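3-oxoacyl-(Acyl-carrier protein) synthase (Burkholderia xenovorans, PDB 4EFI) probably catalyses the condensation of an acyl group with malonyl-acyl-carrier protein to give a 3-oxoacyl product, as a thiolase-fold enzyme of the KAS III family. Local coordinates at residues 17-22 / 180-185; 55-60 / 169-174; 193-198 / 335-340; 207-212 / 226-231. All blocks are in the same frame, centred on the assembly; numbering follows the deposited sequence.

In the fold
The thiolase fold has two mixed beta sheets with buried helices between them, and interactions 1 and 3 join strands in one each. Their centres lie 20 Å apart, and helix 130-143 packs against both; in KAS III enzymes the nucleophilic cysteine lies at the start of the corresponding helix, so the active site is probably near its N-terminal end. Interaction 1 lies across the chain's centre from interactions 2 and 4, whose centres are 30 and 36 Å from it. Those two, in the loop-rich part of the molecule with centres 19 Å apart, touch directly, Phe173 CE2 packing at 3.6 Å on Leu231 CD2. Along the chain, interaction 4 falls between the strands of interaction 3.

Interaction 1: residues 17-22 / 180-185; sequences ARIAGV and TALETS
Strands 17-22 and 180-184 run antiparallel, from Ala17 beside Thr184 to Val22 beside Thr180, their axes 4.5 Å apart at the closest and inclined at 143°. Arg18 N gives its hydrogen to Glu183 O at 2.9 Å, and Glu183 N returns one to Arg18 O. Further on the register slips by one residue: Ala20 N bonds to Ala181 O at 2.8 Å, yet Ala181 N bonds to Gly21 O at 2.9 Å. Two residues, Ala20 and Gly21, thus face the single Ala181, which is a beta bulge. Ala20 leaves the extended region for the right-handed helical region (phi -104°, psi -17°), as the first residue of a classic bulge does, and the small residues suit the kink, since Ala20 CB turns in to lie 4.1 Å from Ala181 CB.

Apolar side chains gather on one face. Ile19 CG1 meets Leu182 CD2 at 3.8 Å, the two branched chains crossing at a slant. Val22 and Thr180 stand side by side, CG1 of the valine against the hydroxyl OG1, which is itself hydrogen-bonded to Tyr131. The other face carries Arg18 and Glu183. In one of its two conformers Arg18 stays beyond salt-bridge range of Glu183 and runs CG and CD along Ser185 CB, CD at 3.7 Å; Glu183 OE2 pairs instead with Arg149.

Helix 130-143 packs on the face of Ile19 and Leu182, while Trp83 and helix 66-81 meet Ala181 on the other; within the sheet, strand 149-156 flanks 176-184 and strand 349-353 flanks 17-26.

Interaction 2: residues 55-60 / 169-174; sequences NRRRWA and TSLLFG
The carbonyl oxygen of Phe173 is gripped twice, by Trp59 NE1 at 3.0 Å and by a bridging water at 2.8 Å. This contact ties the small antiparallel sheet of strands 30-32 and 56-58, with the residues just after it, to the turn by which the chain leaves helix 167-170. The indole bond is nearly straight (N-H...O 164°), and Phe173 O lies almost exactly in the ring plane. A tryptophan suits this place because its edge faces the turn, with NE1 on Phe173 O and CZ2 3.8 Å from Ser170 O near the ring plane, while its hydrocarbon part packs against Tyr35, whose ring stands nearly perpendicular to the indole.

Arg57 makes the second connection. Its chain bends at both chi2 and chi3, each near -73°, and this curl turns the edge of the guanidinium toward the turn. NH1 donates to Leu171 O at 2.8 Å, close to the guanidinium plane, and also to Asn33 OD1, while NH2 bonds to Val31 O. These bonds, in different directions, fix the rotation of the group, which satisfies Leu171 O directly and Ser170 O and Phe173 O through the water.

Gly174, without a side chain, allows the strand to come close: its CA is 4.0 Å from Arg57 CB and 3.6 Å from Arg58 O. The water sits between Arg57 and the turn, accepting from Arg57 NE at 2.7 Å and donating to Ser170 O and Phe173 O.

Interaction 3: residues 193-198 / 335-340; sequences FIIGAD and SWASAA
The indole of Trp336 lies flat over Gly196 on the neighbouring strand, the glycine CA 3.8 Å from the centroid of the five-membered ring in a CH-pi contact. The two residues form a hydrogen-bonded pair of antiparallel strands within a mixed five-stranded sheet of the thiolase fold. With no side chain on Gly196, its backbone can be roofed by an aromatic from across the strand pair. Trp336 CG stands between its own backbone N and carbonyl carbon (chi1 58°), which swings the ring across instead of straight out from the sheet. The six-membered part runs on over Ala197 N, 3.6 Å from CH2, and meets Asp198 CB at its edge. Trp336 NE1 bonds to Ala8 O.

At the other end Phe193 and Ala339 share the opposite face, Phe193 CE2 touching Ala339 CB at 3.6 Å. The small alanine leaves the ring space to lie close, and Trp136 of helix 130-143 meets that ring edge-to-face. Ile195 and Ala337 continue this face, both bordered by Gln133 of the same helix. On the Trp336 side, Ile194 N bonds to Ser338 O and only weakly to Ser338 OG, whose stronger partner is Thr253; helix 235-257 also packs on Ile194.

Ser338 N bonds to Ile194 O at 2.8 Å, in the carbonyl plane, and Gly196 N points almost straight at Trp336 O (N-H...O 178°). Gly196 O is held twice, by Trp336 N at 3.0 Å from above its carbonyl plane and by a water at 2.8 Å.

Interaction 4: residues 207-212 / 226-231; sequences VPSGGF and KSPECL
A type I beta turn, Ser227 to Cys230, forms one side of the neck of the irregular loop between the short strands 205-206 and 232-233, and Val207 to Ser209 form the other. Pro228 takes the second place of the turn, where the fixed phi of proline fits, and its carbonyl faces across the neck. Ser209 N donates to Pro228 O at 2.8 Å, approaching from well above the carbonyl plane. Pro208, having no N-H to offer, instead packs its ring on the turn: CD is 3.2 Å from Pro228 O, and CB is 4.2 Å from Pro228 CB.

Val207 straddles the far end of the turn. One methyl, CG1, lies 3.6 Å from Glu229 O, while the other, CG2, leans on Leu231 CD1; the valine also touches Met161, which joins the loop to the body of the protein. The Glu229 chain bends at chi2 (73°), so that its carboxylate folds back beside Ser209, OE2 lying 3.5 Å from Ser209 CB. Glu229 CA makes a nearly straight CA-H...O contact with Ser209 O. A water completes the crossing, donating to Ser209 O at 2.7 Å and to Glu229 O at 3.0 Å.

Interaction 1: residues 17-22 / 180-185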
loop_
_atom_site.group_PDB
_atom_site.type_symbol
_atom_site.label_atom_id
_atom_site.label_comp_id
_atom_site.label_asym_id
_atom_site.label_seq_id
_atom_site.Cartn_x
_atom_site.Cartn_y
_atom_site.Cartn_z
ATOM N N ALA A 17 -12.646 -7.101 15.502
ATOM C CA ALA A 17 -12.067 -7.640 14.276
ATOM C C ALA A 17 -10.561 -7.688 14.385
ATOM O O ALA A 17 -9.968 -6.837 15.049
ATOM C CB ALA A 17 -12.451 -6.774 13.080
ATOM N N ARG A 18 -9.938 -8.659 13.730
ATOM C CA ARG A 18 -8.491 -8.808 13.767
ATOM C C ARG A 18 -7.964 -9.221 12.408
ATOM O O ARG A 18 -8.673 -9.839 11.599
ATOM C CB ARG A 18 -8.072 -9.860 14.807
ATOM C CG ARG A 18 -8.604 -11.258 14.545
ATOM C CD ARG A 18 -8.236 -12.265 15.646
ATOM N NE ARG A 18 -6.847 -12.715 15.563
ATOM C CZ ARG A 18 -6.416 -13.675 14.749
ATOM N NH1 ARG A 18 -5.133 -14.008 14.740
ATOM N NH2 ARG A 18 -7.264 -14.295 13.941
ATOM N N ILE A 19 -6.714 -8.869 12.150
ATOM C CA ILE A 19 -6.000 -9.400 11.016
ATOM C C ILE A 19 -5.712 -10.875 11.299
ATOM O O ILE A 19 -5.150 -11.228 12.346
ATOM C CB ILE A 19 -4.694 -8.636 10.756
ATOM C CG1 ILE A 19 -5.008 -7.191 10.380
ATOM C CG2 ILE A 19 -3.895 -9.321 9.664
ATOM C CD1 ILE A 19 -3.783 -6.290 10.267
ATOM N N ALA A 20 -6.090 -11.737 10.357
ATOM C CA ALA A 20 -5.914 -13.177 10.495
ATOM C C ALA A 20 -4.757 -13.743 9.662
ATOM O O ALA A 20 -4.321 -14.868 9.910
ATOM C CB ALA A 20 -7.215 -13.877 10.103
ATOM N N GLY A 21 -4.268 -13.004 8.674
ATOM C CA GLY A 21 -3.192 -13.477 7.810
ATOM C C GLY A 21 -2.927 -12.471 6.720
ATOM O O GLY A 21 -3.828 -11.670 6.402
ATOM N N VAL A 22 -1.726 -12.490 6.152
ATOM C CA VAL A 22 -1.362 -11.586 5.054
ATOM C C VAL A 22 -0.414 -12.336 4.108
ATOM O O VAL A 22 0.556 -12.947 4.554
ATOM C CB VAL A 22 -0.605 -10.329 5.546
ATOM C CG1 VAL A 22 -0.374 -9.349 4.387
ATOM C CG2 VAL A 22 -1.309 -9.638 6.695
ATOM N N THR A 180 -5.061 -9.627 2.445
ATOM C CA THR A 180 -5.141 -9.612 3.902
ATOM C C THR A 180 -6.488 -10.171 4.314
ATOM O O THR A 180 -7.529 -9.793 3.745
ATOM C CB THR A 180 -5.013 -8.169 4.450
ATOM O OG1 THR A 180 -3.726 -7.644 4.105
ATOM C CG2 THR A 180 -5.164 -8.120 5.981
ATOM N N ALA A 181 -6.484 -11.083 5.281
ATOM C CA ALA A 181 -7.708 -11.679 5.826
ATOM C C ALA A 181 -8.040 -10.984 7.122
ATOM O O ALA A 181 -7.174 -10.822 7.978
ATOM C CB ALA A 181 -7.494 -13.164 6.110
ATOM N N LEU A 182 -9.303 -10.611 7.275
ATOM C CA LEU A 182 -9.831 -10.073 8.518
ATOM C C LEU A 182 -10.927 -10.990 9.024
ATOM O O LEU A 182 -11.702 -11.515 8.243
ATOM C CB LEU A 182 -10.442 -8.684 8.322
ATOM C CG LEU A 182 -9.585 -7.627 7.673
ATOM C CD1 LEU A 182 -10.415 -6.355 7.564
ATOM C CD2 LEU A 182 -8.307 -7.365 8.471
ATOM N N GLU A 183 -11.018 -11.151 10.340
ATOM C CA GLU A 183 -12.044 -12.005 10.948
ATOM C C GLU A 183 -12.577 -11.408 12.247
ATOM O O GLU A 183 -11.866 -10.729 12.980
ATOM C CB GLU A 183 -11.502 -13.422 11.235
ATOM C CG GLU A 183 -12.598 -14.445 11.576
ATOM C CD GLU A 183 -12.116 -15.882 11.657
ATOM O OE1 GLU A 183 -10.974 -16.103 12.100
ATOM O OE2 GLU A 183 -12.910 -16.777 11.287
ATOM N N THR A 184 -13.841 -11.674 12.526
ATOM C CA THR A 184 -14.429 -11.379 13.813
ATOM C C THR A 184 -13.527 -11.938 14.934
ATOM O O THR A 184 -12.973 -13.044 14.822
ATOM C CB THR A 184 -15.900 -11.921 13.843
ATOM O OG1 THR A 184 -16.509 -11.665 15.112
ATOM C CG2 THR A 184 -15.953 -13.389 13.530
ATOM N N SER A 185 -13.360 -11.149 16.001
ATOM C CA SER A 185 -12.548 -11.491 17.166
ATOM C C SER A 185 -13.324 -11.151 18.427
ATOM O O SER A 185 -14.118 -10.213 18.433
ATOM C CB SER A 185 -11.241 -10.717 17.127
ATOM O OG SER A 185 -11.475 -9.334 17.252
#

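Interaction 2: residues 55-60 / 169-174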
loop_
_atom_site.group_PDB
_atom_site.type_symbol
_atom_site.label_atom_id
_atom_site.label_comp_id
_atom_site.label_asym_id
_atom_site.label_seq_id
_atom_site.Cartn_x
_atom_site.Cartn_y
_atom_site.Cartn_z
ATOM N N ASN A 55 17.686 -1.125 -5.034
ATOM C CA ASN A 55 18.691 -1.936 -5.745
ATOM C C ASN A 55 18.057 -2.809 -6.826
ATOM O O ASN A 55 18.632 -3.042 -7.890
ATOM C CB ASN A 55 19.445 -2.846 -4.771
ATOM C CG ASN A 55 20.207 -2.071 -3.700
ATOM O OD1 ASN A 55 21.061 -1.256 -4.016
ATOM N ND2 ASN A 55 19.869 -2.312 -2.435
ATOM N N ARG A 56 16.883 -3.318 -6.503
ATOM C CA ARG A 56 16.115 -4.225 -7.353
ATOM C C ARG A 56 14.644 -3.900 -7.194
ATOM O O ARG A 56 14.243 -3.337 -6.184
ATOM C CB ARG A 56 16.360 -5.681 -6.898
ATOM C CG ARG A 56 17.676 -6.274 -7.363
ATOM C CD ARG A 56 18.099 -7.540 -6.582
ATOM N NE ARG A 56 18.468 -7.200 -5.220
ATOM C CZ ARG A 56 19.629 -6.657 -4.864
ATOM N NH1 ARG A 56 20.567 -6.406 -5.766
ATOM N NH2 ARG A 56 19.850 -6.371 -3.594
ATOM N N ARG A 57 13.836 -4.300 -8.166
ATOM C CA ARG A 57 12.387 -4.252 -8.050
ATOM C C ARG A 57 11.782 -5.319 -8.959
ATOM O O ARG A 57 12.477 -5.874 -9.817
ATOM C CB ARG A 57 11.831 -2.852 -8.383
ATOM C CG ARG A 57 11.711 -2.499 -9.850
ATOM C CD ARG A 57 13.037 -2.202 -10.488
ATOM N NE ARG A 57 13.609 -0.911 -10.092
ATOM C CZ ARG A 57 14.897 -0.660 -9.906
ATOM N NH1 ARG A 57 15.297 0.573 -9.619
ATOM N NH2 ARG A 57 15.803 -1.622 -10.011
ATOM N N ARG A 58 10.518 -5.644 -8.732
ATOM C CA ARG A 58 9.824 -6.614 -9.584
ATOM C C ARG A 58 8.847 -5.930 -10.514
ATOM O O ARG A 58 8.103 -5.045 -10.070
ATOM C CB ARG A 58 9.065 -7.625 -8.727
ATOM C CG ARG A 58 9.898 -8.294 -7.657
ATOM C CD ARG A 58 11.083 -9.034 -8.234
ATOM N NE ARG A 58 11.795 -9.837 -7.222
ATOM C CZ ARG A 58 11.554 -11.118 -6.931
ATOM N NH1 ARG A 58 10.626 -11.802 -7.572
ATOM N NH2 ARG A 58 12.260 -11.730 -5.985
ATOM N N TRP A 59 8.851 -6.296 -11.790
ATOM C CA TRP A 59 7.937 -5.717 -12.767
ATOM C C TRP A 59 7.050 -6.783 -13.397
ATOM O O TRP A 59 7.534 -7.796 -13.901
ATOM C CB TRP A 59 8.684 -4.992 -13.874
ATOM C CG TRP A 59 9.186 -3.613 -13.534
ATOM C CD1 TRP A 59 8.981 -2.911 -12.375
ATOM C CD2 TRP A 59 9.959 -2.779 -14.390
ATOM N NE1 TRP A 59 9.598 -1.675 -12.482
ATOM C CE2 TRP A 59 10.195 -1.577 -13.705
ATOM C CE3 TRP A 59 10.459 -2.936 -15.681
ATOM C CZ2 TRP A 59 10.930 -0.530 -14.266
ATOM C CZ3 TRP A 59 11.194 -1.891 -16.246
ATOM C CH2 TRP A 59 11.415 -0.706 -15.530
ATOM N N ALA A 60 5.746 -6.533 -13.376
ATOM C CA ALA A 60 4.759 -7.403 -14.002
ATOM C C ALA A 60 4.921 -7.432 -15.504
ATOM O O ALA A 60 5.172 -6.404 -16.135
ATOM C CB ALA A 60 3.371 -6.891 -13.656
ATOM N N THR A 169 10.742 8.523 -11.921
ATOM C CA THR A 169 9.701 7.534 -11.738
ATOM C C THR A 169 10.160 6.150 -12.204
ATOM O O THR A 169 9.798 5.152 -11.599
ATOM C CB THR A 169 8.358 7.945 -12.418
ATOM O OG1 THR A 169 8.534 8.164 -13.825
ATOM C CG2 THR A 169 7.798 9.206 -11.774
ATOM N N SER A 170 10.969 6.105 -13.266
ATOM C CA SER A 170 11.426 4.823 -13.812
ATOM C C SER A 170 12.221 4.006 -12.819
ATOM O O SER A 170 12.101 2.780 -12.772
ATOM C CB SER A 170 12.282 5.043 -15.055
ATOM O OG SER A 170 11.478 5.360 -16.167
ATOM N N LEU A 171 13.062 4.660 -12.027
ATOM C CA LEU A 171 13.917 3.950 -11.091
ATOM C C LEU A 171 13.223 3.628 -9.769
ATOM O O LEU A 171 13.736 2.846 -8.968
ATOM C CB LEU A 171 15.151 4.815 -10.796
ATOM C CG LEU A 171 16.198 4.992 -11.898
ATOM C CD1 LEU A 171 17.209 6.040 -11.481
ATOM C CD2 LEU A 171 16.919 3.699 -12.202
ATOM N N LEU A 172 12.066 4.227 -9.529
ATOM C CA LEU A 172 11.433 4.191 -8.226
ATOM C C LEU A 172 10.447 3.053 -7.991
ATOM O O LEU A 172 10.449 2.426 -6.944
ATOM C CB LEU A 172 10.713 5.520 -7.999
ATOM C CG LEU A 172 9.983 5.651 -6.667
ATOM C CD1 LEU A 172 10.905 5.506 -5.490
ATOM C CD2 LEU A 172 9.283 7.005 -6.628
ATOM N N PHE A 173 9.593 2.794 -8.968
ATOM C CA PHE A 173 8.426 1.941 -8.738
ATOM C C PHE A 173 8.628 0.474 -9.088
ATOM O O PHE A 173 9.221 0.122 -10.124
ATOM C CB PHE A 173 7.206 2.481 -9.492
ATOM C CG PHE A 173 6.702 3.789 -8.950
ATOM C CD1 PHE A 173 5.998 3.829 -7.758
ATOM C CD2 PHE A 173 6.949 4.979 -9.612
ATOM C CE1 PHE A 173 5.532 5.057 -7.250
ATOM C CE2 PHE A 173 6.497 6.186 -9.108
ATOM C CZ PHE A 173 5.802 6.221 -7.937
ATOM N N GLY A 174 8.081 -0.371 -8.228
ATOM C CA GLY A 174 7.978 -1.797 -8.458
ATOM C C GLY A 174 6.527 -2.224 -8.311
ATOM O O GLY A 174 5.671 -1.417 -7.923
HETATM O O HOH W 1 11.787 0.909 -10.815
#

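Interaction 3: residues 193-198 / 335-340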
loop_
_atom_site.group_PDB
_atom_site.type_symbol
_atom_site.label_atom_id
_atom_site.label_comp_id
_atom_site.label_asym_id
_atom_site.label_seq_id
_atom_site.Cartn_x
_atom_site.Cartn_y
_atom_site.Cartn_z
ATOM N N PHE A 193 -7.597 4.565 13.924
ATOM C CA PHE A 193 -7.278 5.004 12.576
ATOM C C PHE A 193 -7.484 6.503 12.471
ATOM O O PHE A 193 -8.334 7.074 13.159
ATOM C CB PHE A 193 -8.199 4.352 11.553
ATOM C CG PHE A 193 -8.247 2.860 11.633
ATOM C CD1 PHE A 193 -9.160 2.222 12.463
ATOM C CD2 PHE A 193 -7.403 2.072 10.864
ATOM C CE1 PHE A 193 -9.208 0.831 12.520
ATOM C CE2 PHE A 193 -7.471 0.695 10.917
ATOM C CZ PHE A 193 -8.359 0.074 11.755
ATOM N N ILE A 194 -6.692 7.132 11.605
ATOM C CA ILE A 194 -6.892 8.536 11.222
ATOM C C ILE A 194 -6.844 8.602 9.711
ATOM O O ILE A 194 -5.974 7.986 9.088
ATOM C CB ILE A 194 -5.837 9.478 11.831
ATOM C CG1 ILE A 194 -5.828 9.337 13.359
ATOM C CG2 ILE A 194 -6.111 10.928 11.383
ATOM C CD1 ILE A 194 -4.888 10.308 14.075
ATOM N N ILE A 195 -7.819 9.267 9.095
ATOM C CA ILE A 195 -7.896 9.341 7.635
ATOM C C ILE A 195 -8.128 10.777 7.197
ATOM O O ILE A 195 -9.089 11.411 7.654
ATOM C CB ILE A 195 -9.012 8.441 7.052
ATOM C CG1 ILE A 195 -8.841 6.981 7.486
ATOM C CG2 ILE A 195 -9.023 8.536 5.533
ATOM C CD1 ILE A 195 -9.983 6.063 7.011
ATOM N N GLY A 196 -7.243 11.323 6.363
ATOM C CA GLY A 196 -7.354 12.695 5.899
ATOM C C GLY A 196 -7.231 12.823 4.397
ATOM O O GLY A 196 -6.664 11.950 3.746
ATOM N N ALA A 197 -7.709 13.938 3.861
ATOM C CA ALA A 197 -7.753 14.172 2.414
ATOM C C ALA A 197 -7.497 15.640 2.129
ATOM O O ALA A 197 -7.947 16.509 2.878
ATOM C CB ALA A 197 -9.114 13.796 1.857
ATOM N N ASP A 198 -6.749 15.927 1.064
ATOM C CA ASP A 198 -6.626 17.301 0.557
ATOM C C ASP A 198 -6.510 17.264 -0.965
ATOM O O ASP A 198 -5.402 17.217 -1.528
ATOM C CB ASP A 198 -5.441 18.032 1.166
ATOM C CG ASP A 198 -5.306 19.439 0.647
ATOM O OD1 ASP A 198 -6.179 19.890 -0.113
ATOM O OD2 ASP A 198 -4.326 20.113 1.029
ATOM N N SER A 335 -3.896 12.224 0.070
ATOM C CA SER A 335 -4.565 11.408 1.050
ATOM C C SER A 335 -3.517 10.912 2.044
ATOM O O SER A 335 -2.368 10.655 1.667
ATOM C CB SER A 335 -5.272 10.258 0.323
ATOM O OG SER A 335 -5.959 9.424 1.233
ATOM N N TRP A 336 -3.905 10.759 3.297
ATOM C CA TRP A 336 -3.026 10.165 4.301
ATOM C C TRP A 336 -3.866 9.387 5.298
ATOM O O TRP A 336 -5.035 9.707 5.527
ATOM C CB TRP A 336 -2.182 11.231 5.007
ATOM C CG TRP A 336 -2.952 12.297 5.695
ATOM C CD1 TRP A 336 -3.253 12.345 7.017
ATOM C CD2 TRP A 336 -3.496 13.494 5.121
ATOM N NE1 TRP A 336 -3.973 13.476 7.307
ATOM C CE2 TRP A 336 -4.106 14.220 6.163
ATOM C CE3 TRP A 336 -3.511 14.030 3.823
ATOM C CZ2 TRP A 336 -4.778 15.429 5.946
ATOM C CZ3 TRP A 336 -4.147 15.240 3.613
ATOM C CH2 TRP A 336 -4.772 15.930 4.668
ATOM N N ALA A 337 -3.292 8.348 5.894
ATOM C CA ALA A 337 -4.073 7.492 6.774
ATOM C C ALA A 337 -3.164 6.685 7.675
ATOM O O ALA A 337 -2.057 6.292 7.269
ATOM C CB ALA A 337 -4.991 6.578 5.979
ATOM N N SER A 338 -3.620 6.441 8.897
ATOM C CA SER A 338 -2.887 5.602 9.843
ATOM C C SER A 338 -3.753 4.507 10.427
ATOM O O SER A 338 -4.984 4.577 10.417
ATOM C CB SER A 338 -2.345 6.444 10.990
ATOM O OG SER A 338 -3.438 6.940 11.738
ATOM N N ALA A 339 -3.079 3.476 10.948
ATOM C CA ALA A 339 -3.696 2.423 11.749
ATOM C C ALA A 339 -2.753 2.113 12.892
ATOM O O ALA A 339 -1.534 2.042 12.696
ATOM C CB ALA A 339 -3.928 1.181 10.922
ATOM N N ALA A 340 -3.298 1.900 14.070
ATOM C CA ALA A 340 -2.507 1.479 15.208
ATOM C C ALA A 340 -3.284 0.388 15.893
ATOM O O ALA A 340 -4.407 0.600 16.322
ATOM C CB ALA A 340 -2.279 2.622 16.167
HETATM O O HOH W 2 -8.194 10.263 2.063
#

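Interaction 4: residues 207-212 / 226-231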
loop_
_atom_site.group_PDB
_atom_site.type_symbol
_atom_site.label_atom_id
_atom_site.label_comp_id
_atom_site.label_asym_id
_atom_site.label_seq_id
_atom_site.Cartn_x
_atom_site.Cartn_y
_atom_site.Cartn_z
ATOM N N VAL A 207 -2.116 11.038 -13.178
ATOM C CA VAL A 207 -1.977 10.586 -14.570
ATOM C C VAL A 207 -2.904 11.499 -15.411
ATOM O O VAL A 207 -4.128 11.403 -15.316
ATOM C CB VAL A 207 -2.367 9.104 -14.723
ATOM C CG1 VAL A 207 -2.329 8.686 -16.174
ATOM C CG2 VAL A 207 -1.427 8.235 -13.905
ATOM N N PRO A 208 -2.348 12.428 -16.180
ATOM C CA PRO A 208 -3.204 13.433 -16.825
ATOM C C PRO A 208 -4.272 12.865 -17.759
ATOM O O PRO A 208 -5.418 13.351 -17.733
ATOM C CB PRO A 208 -2.198 14.297 -17.584
ATOM C CG PRO A 208 -0.984 14.254 -16.699
ATOM C CD PRO A 208 -0.924 12.801 -16.287
ATOM N N SER A 209 -3.903 11.893 -18.590
ATOM C CA SER A 209 -4.779 11.361 -19.635
ATOM C C SER A 209 -4.963 9.873 -19.427
ATOM O O SER A 209 -4.027 9.160 -19.017
ATOM C CB SER A 209 -4.186 11.601 -21.017
ATOM O OG SER A 209 -4.299 12.966 -21.388
ATOM N N GLY A 210 -6.163 9.383 -19.735
ATOM C CA GLY A 210 -6.453 7.971 -19.566
ATOM C C GLY A 210 -7.793 7.743 -18.919
ATOM O O GLY A 210 -8.300 6.622 -18.948
ATOM N N GLY A 211 -8.336 8.774 -18.277
ATOM C CA GLY A 211 -9.703 8.754 -17.768
ATOM C C GLY A 211 -10.616 9.596 -18.635
ATOM O O GLY A 211 -10.361 9.791 -19.810
ATOM N N PHE A 212 -11.697 10.117 -18.061
ATOM C CA PHE A 212 -12.735 10.751 -18.853
ATOM C C PHE A 212 -12.706 12.271 -18.799
ATOM O O PHE A 212 -13.550 12.921 -19.397
ATOM C CB PHE A 212 -14.099 10.129 -18.493
ATOM C CG PHE A 212 -14.207 8.702 -18.948
ATOM C CD1 PHE A 212 -13.801 7.657 -18.161
ATOM C CD2 PHE A 212 -14.648 8.425 -20.226
ATOM C CE1 PHE A 212 -13.851 6.363 -18.612
ATOM C CE2 PHE A 212 -14.705 7.121 -20.692
ATOM C CZ PHE A 212 -14.308 6.094 -19.875
ATOM N N LYS A 226 6.671 15.799 -21.124
ATOM C CA LYS A 226 6.213 14.599 -20.441
ATOM C C LYS A 226 5.064 13.958 -21.206
ATOM O O LYS A 226 4.355 14.628 -21.951
ATOM C CB LYS A 226 5.800 14.931 -19.010
ATOM N N SER A 227 4.891 12.654 -21.026
ATOM C CA SER A 227 3.821 11.928 -21.700
ATOM C C SER A 227 2.559 11.984 -20.845
ATOM O O SER A 227 2.578 11.568 -19.698
ATOM C CB SER A 227 4.221 10.476 -21.954
ATOM O OG SER A 227 3.092 9.709 -22.344
ATOM N N PRO A 228 1.453 12.514 -21.398
ATOM C CA PRO A 228 0.259 12.698 -20.564
ATOM C C PRO A 228 -0.416 11.405 -20.094
ATOM O O PRO A 228 -1.177 11.421 -19.149
ATOM C CB PRO A 228 -0.674 13.535 -21.462
ATOM C CG PRO A 228 -0.230 13.245 -22.825
ATOM C CD PRO A 228 1.271 13.108 -22.733
ATOM N N GLU A 229 -0.133 10.285 -20.769
ATOM C CA GLU A 229 -0.709 9.009 -20.371
ATOM C C GLU A 229 0.072 8.344 -19.250
ATOM O O GLU A 229 -0.296 7.281 -18.795
ATOM C CB GLU A 229 -0.815 8.058 -21.561
ATOM C CG GLU A 229 -1.901 8.436 -22.572
ATOM C CD GLU A 229 -1.542 9.648 -23.421
ATOM O OE1 GLU A 229 -0.350 9.831 -23.751
ATOM O OE2 GLU A 229 -2.465 10.420 -23.765
ATOM N N CYS A 230 1.136 8.985 -18.791
ATOM C CA CYS A 230 1.969 8.415 -17.732
ATOM C C CYS A 230 1.891 9.200 -16.429
ATOM O O CYS A 230 1.415 10.341 -16.374
ATOM C CB CYS A 230 3.419 8.350 -18.205
ATOM S SG CYS A 230 3.665 7.350 -19.715
ATOM N N LEU A 231 2.374 8.583 -15.372
ATOM C CA LEU A 231 2.370 9.177 -14.059
ATOM C C LEU A 231 3.260 10.401 -14.001
ATOM O O LEU A 231 4.420 10.360 -14.403
ATOM C CB LEU A 231 2.857 8.139 -13.045
ATOM C CG LEU A 231 2.919 8.582 -11.591
ATOM C CD1 LEU A 231 1.540 8.859 -11.060
ATOM C CD2 LEU A 231 3.620 7.504 -10.738
HETATM O O HOH W 3 -3.164 6.632 -19.039
#